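Local structure of uncharacterized protein (Staphylococcus aureus subsp. aureus, 3H04) at residues G43-L48 with Q64-L69; Y126-I131 with Y221-E226; T153-L158 with F173-Y178. The protein is of unknown function but has the fold of an alpha/beta hydrolase and is probably a serine hydrolase related to the feruloyl esterases. One frame throughout, in Å; residues are numbered along the deposited sequence.

How the contacts relate
The three contacts lie in one alpha/beta-hydrolase unit. Contact 1 joins a loop to the end of strand 60-65, and contact 2 joins two loops that follow strands. Their centres are 19 Å apart, on opposite sides of the chain's centre. Contact 3 belongs to the helical insertion between strands 121-125 and 212-217, so along the chain it falls between the two halves of contact 2. Contacts 2 and 3 touch although their centres are 22 Å apart: D222 OD1 lies 2.6 Å from Y176 OH, probably a hydrogen bond. Contact 1 comes within about 7 Å of both, nearest atoms. Contact 2 lies against the presumed S104-H248-D220 triad, which Y126 touches; contact 1 includes part of the loop of the presumed oxyanion hole.

Contact 1: residues G43-L48 with Q64-L69; sequences GKANDL and QLSYRL
Q64 supplies the direct hydrogen bond between 64-69 and the loop 43-48. Its CG is anti to the carbonyl carbon (chi1 -58°) and the chain beyond is extended. This carries the amide across to the loop, where NE2 donates to A45 O at 2.9 Å. The bond is bent, with an N-H...O angle of 137°. NE2 comes in tilted 29° from the carbonyl plane of A45. The same nitrogen gives a second bond to a water, 2.8 Å from NE2, and that water donates to L48 O. One amide nitrogen thus serves two loop carbonyls, A45 O directly and L48 O through the water. A45 O also takes a weak bond from D47 N. CD1 of L48 packs beside the amide, 4.2 Å from Q64 NE2.

At L65 the backbone makes the contact. L65 O lies 3.4 Å from A45 CB, while the leucine side chain turns away and packs on V33 of strand 30-35. S66 meets the same methyl from its side chain, with OG 3.5 Å from A45 CB. A second water joins S66 OG to A45 N, 2.9 Å from the nitrogen. S66 OG also has a weak hydrogen bond to P17 O.

Y67 and R68 turn to other partners. Y67 stacks its ring on H36, and R68 forms salt bridges with D12 and D81. L69 comes back beside G43, with L69 CD1 4.6 Å from G43 O.

Strand 60-65 runs parallel to strand 30-35, and the loop 43-48 follows the latter. Such a loop after the third strand is typical of alpha/beta hydrolases. The loop that contains 43-48 starts, just after strand 30-35, with H-G-G-G from H36, consistent with the oxyanion-hole motif of related esterases.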
loop_
_atom_site.group_PDB
_atom_site.type_symbol
_atom_site.label_atom_id
_atom_site.label_comp_id
_atom_site.label_asym_id
_atom_site.label_seq_id
_atom_site.Cartn_x
_atom_site.Cartn_y
_atom_site.Cartn_z
ATOM N N GLY A 43 2.572 -9.294 -5.677
ATOM C CA GLY A 43 3.232 -8.038 -6.020
ATOM C C GLY A 43 4.722 -8.077 -5.701
ATOM O O GLY A 43 5.334 -9.169 -5.455
ATOM N N LYS A 44 5.327 -6.915 -5.801
ATOM C CA LYS A 44 6.758 -6.746 -5.488
ATOM C C LYS A 44 6.993 -5.269 -5.202
ATOM O O LYS A 44 6.227 -4.402 -5.683
ATOM C CB LYS A 44 7.655 -7.205 -6.642
ATOM C CG LYS A 44 7.527 -6.394 -7.934
ATOM C CD LYS A 44 8.307 -7.055 -9.122
ATOM C CE LYS A 44 8.028 -6.270 -10.417
ATOM N NZ LYS A 44 9.108 -6.446 -11.362
ATOM N N ALA A 45 8.045 -5.000 -4.426
ATOM C CA ALA A 45 8.411 -3.658 -3.975
ATOM C C ALA A 45 8.797 -2.720 -5.114
ATOM O O ALA A 45 8.501 -1.517 -5.054
ATOM C CB ALA A 45 9.574 -3.744 -2.954
ATOM N N ASN A 46 9.503 -3.252 -6.126
ATOM C CA ASN A 46 9.962 -2.446 -7.262
ATOM C C ASN A 46 8.986 -2.451 -8.454
ATOM O O ASN A 46 9.397 -2.754 -9.575
ATOM C CB ASN A 46 11.369 -2.865 -7.737
ATOM C CG ASN A 46 11.421 -4.308 -8.207
ATOM O OD1 ASN A 46 10.600 -5.145 -7.789
ATOM N ND2 ASN A 46 12.379 -4.617 -9.064
ATOM N N ASP A 47 7.715 -2.107 -8.201
ATOM C CA ASP A 47 6.657 -2.131 -9.227
ATOM C C ASP A 47 6.277 -0.751 -9.739
ATOM O O ASP A 47 5.384 -0.652 -10.580
ATOM C CB ASP A 47 5.382 -2.869 -8.764
ATOM C CG ASP A 47 4.619 -2.136 -7.640
ATOM O OD1 ASP A 47 5.153 -1.162 -7.054
ATOM O OD2 ASP A 47 3.478 -2.548 -7.352
ATOM N N LEU A 48 6.977 0.296 -9.287
ATOM C CA LEU A 48 6.742 1.668 -9.742
ATOM C C LEU A 48 7.424 1.904 -11.104
ATOM O O LEU A 48 8.587 1.556 -11.250
ATOM C CB LEU A 48 7.335 2.697 -8.759
ATOM C CG LEU A 48 6.514 2.998 -7.510
ATOM C CD1 LEU A 48 7.274 3.972 -6.648
ATOM C CD2 LEU A 48 5.110 3.569 -7.912
ATOM N N GLN A 64 11.783 1.584 -1.025
ATOM C CA GLN A 64 10.760 0.612 -1.390
ATOM C C GLN A 64 10.798 -0.582 -0.446
ATOM O O GLN A 64 11.765 -1.352 -0.472
ATOM C CB GLN A 64 10.942 0.268 -2.872
ATOM C CG GLN A 64 10.825 1.573 -3.621
ATOM C CD GLN A 64 10.941 1.499 -5.092
ATOM O OE1 GLN A 64 11.876 2.074 -5.639
ATOM N NE2 GLN A 64 9.954 0.889 -5.769
ATOM N N LEU A 65 9.823 -0.701 0.444
ATOM C CA LEU A 65 9.929 -1.744 1.463
ATOM C C LEU A 65 9.250 -3.023 1.095
ATOM O O LEU A 65 8.447 -3.062 0.193
ATOM C CB LEU A 65 9.481 -1.304 2.878
ATOM C CG LEU A 65 8.069 -1.027 3.304
ATOM C CD1 LEU A 65 7.177 -2.237 3.338
ATOM C CD2 LEU A 65 8.122 -0.287 4.743
ATOM N N SER A 66 9.614 -4.085 1.795
ATOM C CA SER A 66 9.033 -5.403 1.552
ATOM C C SER A 66 8.399 -5.944 2.814
ATOM O O SER A 66 8.764 -5.534 3.932
ATOM C CB SER A 66 10.107 -6.343 1.023
ATOM O OG SER A 66 10.510 -5.862 -0.277
ATOM N N TYR A 67 7.417 -6.832 2.628
ATOM C CA TYR A 67 6.782 -7.533 3.735
ATOM C C TYR A 67 6.383 -8.917 3.227
ATOM O O TYR A 67 6.182 -9.091 2.031
ATOM C CB TYR A 67 5.542 -6.769 4.231
ATOM C CG TYR A 67 4.575 -6.441 3.136
ATOM C CD1 TYR A 67 3.548 -7.331 2.806
ATOM C CD2 TYR A 67 4.655 -5.255 2.433
ATOM C CE1 TYR A 67 2.645 -7.028 1.783
ATOM C CE2 TYR A 67 3.744 -4.935 1.418
ATOM C CZ TYR A 67 2.745 -5.837 1.116
ATOM O OH TYR A 67 1.888 -5.564 0.100
ATOM N N ARG A 68 6.242 -9.874 4.144
ATOM C CA ARG A 68 5.798 -11.225 3.780
ATOM C C ARG A 68 4.316 -11.204 3.370
ATOM O O ARG A 68 3.494 -10.483 3.914
ATOM C CB ARG A 68 6.131 -12.205 4.912
ATOM C CG ARG A 68 7.622 -12.590 4.934
ATOM C CD ARG A 68 7.993 -13.401 6.175
ATOM N NE ARG A 68 8.080 -12.576 7.373
ATOM C CZ ARG A 68 8.452 -13.053 8.556
ATOM N NH1 ARG A 68 8.733 -14.358 8.702
ATOM N NH2 ARG A 68 8.529 -12.250 9.592
ATOM N N LEU A 69 3.972 -11.975 2.361
ATOM C CA LEU A 69 2.633 -11.951 1.835
ATOM C C LEU A 69 1.683 -12.960 2.449
ATOM O O LEU A 69 2.096 -14.052 2.916
ATOM C CB LEU A 69 2.713 -12.190 0.328
ATOM C CG LEU A 69 3.591 -11.209 -0.457
ATOM C CD1 LEU A 69 3.870 -11.715 -1.912
ATOM C CD2 LEU A 69 3.084 -9.758 -0.443
HETATM O O HOH W 1 9.062 -7.029 -2.631
HETATM O O HOH W 2 10.054 0.434 -8.547
#

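Contact 2: residues Y126-I131 with Y221-E226; sequences YGYSRI and YDVPVE
This is a small apolar contact between two loops, with the side chain of V223 set against the backbone of Y126 and G127 and the ring of Y128. The loops follow neighbouring parallel strands, 121-125 and 212-217. The touching parts run at 76° to each other, and most of the contact is buried.

V223 brings both methyls to the other loop. CG1 is anti to the backbone N (chi1 176°) and reaches G127 O at 3.4 Å. CG2 sits 3.5 Å from Y126 O. Carbonyl oxygens are therefore met by methyl groups. Y126 O is buried here and has no polar partner in the model, so its burial probably carries some cost. The side chains of Y128 and V223 cross at about a right angle. Y128 CD2 lies 4.0 Å from V223 CG2, and the approach to the ring is oblique.

At the far end the link is loose. R130 NH2 is 4.4 Å from E226 O, and the guanidinium instead forms a salt bridge through NE to E227.

D220 OD1 takes two backbone bonds of the second loop, from D222 N and V223 N, the former completing an Asx turn. V223 O in turn accepts a bond from H216. D220 is the acid of a presumed Ser-His-Asp triad, and V223 also packs on H248 of that set. V223 may thus be part of the second shell of the site.

Y126 reaches away from V223, and its OH bonds to D251. Two residues on, Y128 packs on W185 of helix 185-189 and on S105 of helix 105-116. R130 and Y128 both touch helix 226-232, which starts where the second loop ends.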
loop_
_atom_site.group_PDB
_atom_site.type_symbol
_atom_site.label_atom_id
_atom_site.label_comp_id
_atom_site.label_asym_id
_atom_site.label_seq_id
_atom_site.Cartn_x
_atom_site.Cartn_y
_atom_site.Cartn_z
ATOM N N TYR A 126 -5.681 4.879 -4.168
ATOM C CA TYR A 126 -6.723 3.865 -4.216
ATOM C C TYR A 126 -6.672 2.772 -3.137
ATOM O O TYR A 126 -6.859 1.572 -3.429
ATOM C CB TYR A 126 -6.884 3.251 -5.599
ATOM C CG TYR A 126 -5.608 2.990 -6.374
ATOM C CD1 TYR A 126 -4.878 1.813 -6.173
ATOM C CD2 TYR A 126 -5.088 3.944 -7.231
ATOM C CE1 TYR A 126 -3.656 1.550 -6.864
ATOM C CE2 TYR A 126 -3.887 3.678 -7.943
ATOM C CZ TYR A 126 -3.195 2.485 -7.758
ATOM O OH TYR A 126 -2.013 2.248 -8.410
ATOM N N GLY A 127 -6.433 3.215 -1.909
ATOM C CA GLY A 127 -6.411 2.363 -0.736
ATOM C C GLY A 127 -7.652 2.592 0.150
ATOM O O GLY A 127 -8.731 3.048 -0.299
ATOM N N TYR A 128 -7.462 2.246 1.403
ATOM C CA TYR A 128 -8.529 2.150 2.365
ATOM C C TYR A 128 -7.923 2.185 3.748
ATOM O O TYR A 128 -6.761 1.877 3.902
ATOM C CB TYR A 128 -9.299 0.837 2.183
ATOM C CG TYR A 128 -8.463 -0.407 1.962
ATOM C CD1 TYR A 128 -8.119 -1.232 3.025
ATOM C CD2 TYR A 128 -7.981 -0.738 0.688
ATOM C CE1 TYR A 128 -7.347 -2.381 2.831
ATOM C CE2 TYR A 128 -7.215 -1.925 0.471
ATOM C CZ TYR A 128 -6.930 -2.726 1.553
ATOM O OH TYR A 128 -6.175 -3.836 1.404
ATOM N N SER A 129 -8.737 2.522 4.743
ATOM C CA SER A 129 -8.294 2.661 6.149
ATOM C C SER A 129 -8.843 1.555 7.075
ATOM O O SER A 129 -8.720 1.619 8.309
ATOM C CB SER A 129 -8.779 4.019 6.663
ATOM O OG SER A 129 -10.218 4.091 6.722
ATOM N N ARG A 130 -9.570 0.621 6.484
ATOM C CA ARG A 130 -10.259 -0.405 7.269
ATOM C C ARG A 130 -10.463 -1.634 6.387
ATOM O O ARG A 130 -10.537 -1.510 5.158
ATOM C CB ARG A 130 -11.595 0.143 7.778
ATOM C CG ARG A 130 -12.384 0.772 6.636
ATOM C CD ARG A 130 -13.722 1.356 7.007
ATOM N NE ARG A 130 -14.367 1.916 5.811
ATOM C CZ ARG A 130 -15.541 2.545 5.830
ATOM N NH1 ARG A 130 -16.190 2.703 6.964
ATOM N NH2 ARG A 130 -16.078 3.010 4.708
ATOM N N ILE A 131 -10.508 -2.808 7.011
ATOM C CA ILE A 131 -10.859 -4.068 6.317
ATOM C C ILE A 131 -12.270 -4.552 6.623
ATOM O O ILE A 131 -12.815 -5.344 5.853
ATOM C CB ILE A 131 -9.853 -5.197 6.580
ATOM C CG1 ILE A 131 -9.663 -5.470 8.054
ATOM C CG2 ILE A 131 -8.490 -4.806 5.981
ATOM C CD1 ILE A 131 -8.802 -6.661 8.315
ATOM N N TYR A 221 -13.467 -0.718 -9.327
ATOM C CA TYR A 221 -14.153 -2.007 -9.127
ATOM C C TYR A 221 -13.514 -2.884 -8.020
ATOM O O TYR A 221 -14.105 -3.882 -7.614
ATOM C CB TYR A 221 -14.122 -2.817 -10.451
ATOM C CG TYR A 221 -12.710 -2.938 -11.035
ATOM C CD1 TYR A 221 -11.788 -3.855 -10.511
ATOM C CD2 TYR A 221 -12.286 -2.109 -12.063
ATOM C CE1 TYR A 221 -10.536 -3.932 -10.990
ATOM C CE2 TYR A 221 -11.006 -2.177 -12.556
ATOM C CZ TYR A 221 -10.135 -3.102 -12.021
ATOM O OH TYR A 221 -8.850 -3.177 -12.488
ATOM N N ASP A 222 -12.333 -2.506 -7.531
ATOM C CA ASP A 222 -11.561 -3.309 -6.571
ATOM C C ASP A 222 -11.669 -2.760 -5.121
ATOM O O ASP A 222 -11.978 -3.507 -4.166
ATOM C CB ASP A 222 -10.095 -3.335 -7.026
ATOM C CG ASP A 222 -9.195 -4.199 -6.096
ATOM O OD1 ASP A 222 -8.925 -5.369 -6.400
ATOM O OD2 ASP A 222 -8.748 -3.689 -5.056
ATOM N N VAL A 223 -11.466 -1.444 -4.981
ATOM C CA VAL A 223 -11.598 -0.721 -3.734
ATOM C C VAL A 223 -12.618 0.393 -4.005
ATOM O O VAL A 223 -12.344 1.289 -4.755
ATOM C CB VAL A 223 -10.304 -0.011 -3.294
ATOM C CG1 VAL A 223 -10.560 0.803 -2.015
ATOM C CG2 VAL A 223 -9.203 -0.997 -3.080
ATOM N N PRO A 224 -13.785 0.307 -3.434
ATOM C CA PRO A 224 -14.754 1.352 -3.728
ATOM C C PRO A 224 -14.243 2.784 -3.379
ATOM O O PRO A 224 -13.581 2.973 -2.367
ATOM C CB PRO A 224 -15.918 1.011 -2.800
ATOM C CG PRO A 224 -15.758 -0.338 -2.439
ATOM C CD PRO A 224 -14.296 -0.668 -2.455
ATOM N N VAL A 225 -14.579 3.775 -4.207
ATOM C CA VAL A 225 -14.187 5.166 -3.930
ATOM C C VAL A 225 -14.731 5.675 -2.579
ATOM O O VAL A 225 -14.155 6.551 -1.955
ATOM C CB VAL A 225 -14.627 6.118 -5.109
ATOM C CG1 VAL A 225 -16.154 6.258 -5.156
ATOM C CG2 VAL A 225 -13.919 7.464 -4.958
ATOM N N GLU A 226 -15.836 5.106 -2.113
ATOM C CA GLU A 226 -16.274 5.387 -0.737
ATOM C C GLU A 226 -15.234 5.188 0.367
ATOM O O GLU A 226 -15.336 5.833 1.435
ATOM C CB GLU A 226 -17.594 4.654 -0.384
ATOM C CG GLU A 226 -18.772 5.140 -1.199
ATOM C CD GLU A 226 -18.996 4.366 -2.546
ATOM O OE1 GLU A 226 -18.082 3.701 -3.093
ATOM O OE2 GLU A 226 -20.124 4.435 -3.063
#

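Contact 3: residues T153-L158 with F173-Y178; sequences TMIAQL and FLIYVY
I155 lies over one face of the Y178 ring. Its CG1 is 4.1 Å from the ring centroid and 23° off the normal, a CH-pi contact offset toward the rim. Y178 CG is anti to the backbone N (chi1 177°), which swings the ring out to meet the isoleucine. The ring's OH continues to a hydrogen bond with K184.

I155 CD1, the end of that branch, rests 3.9 Å from L174 O. The other branch, CG2, touches I175 CG1 at 3.9 Å, and here the two isoleucines slide past each other in opposite directions. The contact joins helix 152-156 to helix 173-182. Both belong to the helical insertion that follows the sixth strand of the sheet, the usual place for a cap in alpha/beta hydrolases.

L158, just past the end of its helix, adds a second point of packing. The L158 side chain crosses that of L174 obliquely, with its CD1 3.8 Å from L174 CB. Its CB meets I175 CG1 at 3.9 Å. I175 CD1 approaches the backbone instead, 3.7 Å from L158 O, an oxygen that accepts a hydrogen bond from Q168.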
loop_
_atom_site.group_PDB
_atom_site.type_symbol
_atom_site.label_atom_id
_atom_site.label_comp_id
_atom_site.label_asym_id
_atom_site.label_seq_id
_atom_site.Cartn_x
_atom_site.Cartn_y
_atom_site.Cartn_z
ATOM N N THR A 153 -7.276 -26.395 -5.725
ATOM C CA THR A 153 -5.969 -27.040 -5.895
ATOM C C THR A 153 -5.128 -26.131 -6.755
ATOM O O THR A 153 -3.995 -25.872 -6.417
ATOM C CB THR A 153 -6.020 -28.410 -6.545
ATOM O OG1 THR A 153 -6.597 -29.332 -5.628
ATOM C CG2 THR A 153 -4.598 -28.904 -6.926
ATOM N N MET A 154 -5.719 -25.693 -7.876
ATOM C CA MET A 154 -5.129 -24.712 -8.784
ATOM C C MET A 154 -4.552 -23.582 -7.941
ATOM O O MET A 154 -3.380 -23.267 -8.062
ATOM C CB MET A 154 -6.201 -24.204 -9.780
ATOM C CG MET A 154 -5.726 -23.804 -11.189
ATOM S SD MET A 154 -5.520 -22.021 -11.330
ATOM C CE MET A 154 -4.626 -21.777 -9.812
ATOM N N ILE A 155 -5.362 -23.018 -7.044
ATOM C CA ILE A 155 -4.934 -21.883 -6.202
ATOM C C ILE A 155 -3.899 -22.272 -5.152
ATOM O O ILE A 155 -2.930 -21.539 -4.941
ATOM C CB ILE A 155 -6.145 -21.144 -5.552
ATOM C CG1 ILE A 155 -7.202 -20.770 -6.623
ATOM C CG2 ILE A 155 -5.710 -19.927 -4.772
ATOM C CD1 ILE A 155 -6.681 -19.995 -7.808
ATOM N N ALA A 156 -4.028 -23.460 -4.550
ATOM C CA ALA A 156 -3.063 -23.854 -3.532
ATOM C C ALA A 156 -1.688 -24.043 -4.169
ATOM O O ALA A 156 -0.662 -23.791 -3.549
ATOM C CB ALA A 156 -3.505 -25.107 -2.849
ATOM N N GLN A 157 -1.651 -24.468 -5.420
ATOM C CA GLN A 157 -0.353 -24.665 -6.068
ATOM C C GLN A 157 0.289 -23.360 -6.544
ATOM O O GLN A 157 1.382 -23.383 -7.114
ATOM C CB GLN A 157 -0.463 -25.704 -7.199
ATOM C CG GLN A 157 -0.845 -27.121 -6.710
ATOM C CD GLN A 157 0.067 -27.655 -5.571
ATOM O OE1 GLN A 157 -0.401 -27.928 -4.458
ATOM N NE2 GLN A 157 1.369 -27.765 -5.844
ATOM N N LEU A 158 -0.368 -22.218 -6.312
ATOM C CA LEU A 158 0.250 -20.925 -6.602
ATOM C C LEU A 158 0.895 -20.314 -5.369
ATOM O O LEU A 158 1.555 -19.270 -5.448
ATOM C CB LEU A 158 -0.774 -20.002 -7.218
ATOM C CG LEU A 158 -1.249 -20.412 -8.600
ATOM C CD1 LEU A 158 -2.384 -19.497 -9.106
ATOM C CD2 LEU A 158 -0.011 -20.473 -9.577
ATOM N N PHE A 173 -1.035 -13.829 -8.711
ATOM C CA PHE A 173 -2.175 -12.916 -8.561
ATOM C C PHE A 173 -3.563 -13.567 -8.611
ATOM O O PHE A 173 -4.531 -13.009 -8.055
ATOM C CB PHE A 173 -2.057 -11.770 -9.532
ATOM C CG PHE A 173 -2.645 -12.032 -10.806
ATOM C CD1 PHE A 173 -3.988 -11.815 -10.973
ATOM C CD2 PHE A 173 -1.898 -12.540 -11.850
ATOM C CE1 PHE A 173 -4.584 -12.055 -12.092
ATOM C CE2 PHE A 173 -2.553 -12.771 -13.062
ATOM C CZ PHE A 173 -3.896 -12.532 -13.160
ATOM N N LEU A 174 -3.659 -14.777 -9.179
ATOM C CA LEU A 174 -4.938 -15.486 -9.187
ATOM C C LEU A 174 -5.404 -15.857 -7.802
ATOM O O LEU A 174 -6.585 -16.059 -7.619
ATOM C CB LEU A 174 -4.867 -16.750 -10.044
ATOM C CG LEU A 174 -4.752 -16.493 -11.542
ATOM C CD1 LEU A 174 -4.403 -17.820 -12.261
ATOM C CD2 LEU A 174 -6.019 -15.837 -12.122
ATOM N N ILE A 175 -4.478 -15.980 -6.845
ATOM C CA ILE A 175 -4.859 -16.224 -5.437
ATOM C C ILE A 175 -5.748 -15.076 -4.930
ATOM O O ILE A 175 -6.751 -15.297 -4.232
ATOM C CB ILE A 175 -3.636 -16.330 -4.519
ATOM C CG1 ILE A 175 -2.716 -17.494 -4.900
ATOM C CG2 ILE A 175 -4.073 -16.536 -3.029
ATOM C CD1 ILE A 175 -1.330 -17.280 -4.177
ATOM N N TYR A 176 -5.406 -13.859 -5.327
ATOM C CA TYR A 176 -6.172 -12.654 -4.937
ATOM C C TYR A 176 -7.520 -12.568 -5.704
ATOM O O TYR A 176 -8.557 -12.231 -5.117
ATOM C CB TYR A 176 -5.345 -11.404 -5.183
ATOM C CG TYR A 176 -6.127 -10.115 -4.983
ATOM C CD1 TYR A 176 -6.457 -9.680 -3.675
ATOM C CD2 TYR A 176 -6.613 -9.407 -6.043
ATOM C CE1 TYR A 176 -7.225 -8.576 -3.449
ATOM C CE2 TYR A 176 -7.345 -8.212 -5.840
ATOM C CZ TYR A 176 -7.641 -7.803 -4.524
ATOM O OH TYR A 176 -8.402 -6.676 -4.188
ATOM N N VAL A 177 -7.496 -12.855 -7.000
ATOM C CA VAL A 177 -8.721 -12.874 -7.796
ATOM C C VAL A 177 -9.702 -13.875 -7.189
ATOM O O VAL A 177 -10.916 -13.602 -7.027
ATOM C CB VAL A 177 -8.386 -13.263 -9.279
ATOM C CG1 VAL A 177 -9.640 -13.671 -10.014
ATOM C CG2 VAL A 177 -7.710 -12.053 -10.076
ATOM N N TYR A 178 -9.167 -15.031 -6.828
ATOM C CA TYR A 178 -9.971 -16.078 -6.225
ATOM C C TYR A 178 -10.536 -15.588 -4.885
ATOM O O TYR A 178 -11.724 -15.746 -4.608
ATOM C CB TYR A 178 -9.113 -17.320 -6.001
ATOM C CG TYR A 178 -9.858 -18.437 -5.321
ATOM C CD1 TYR A 178 -10.752 -19.213 -6.021
ATOM C CD2 TYR A 178 -9.645 -18.718 -3.981
ATOM C CE1 TYR A 178 -11.432 -20.292 -5.384
ATOM C CE2 TYR A 178 -10.323 -19.746 -3.349
ATOM C CZ TYR A 178 -11.208 -20.515 -4.046
ATOM O OH TYR A 178 -11.863 -21.512 -3.386
#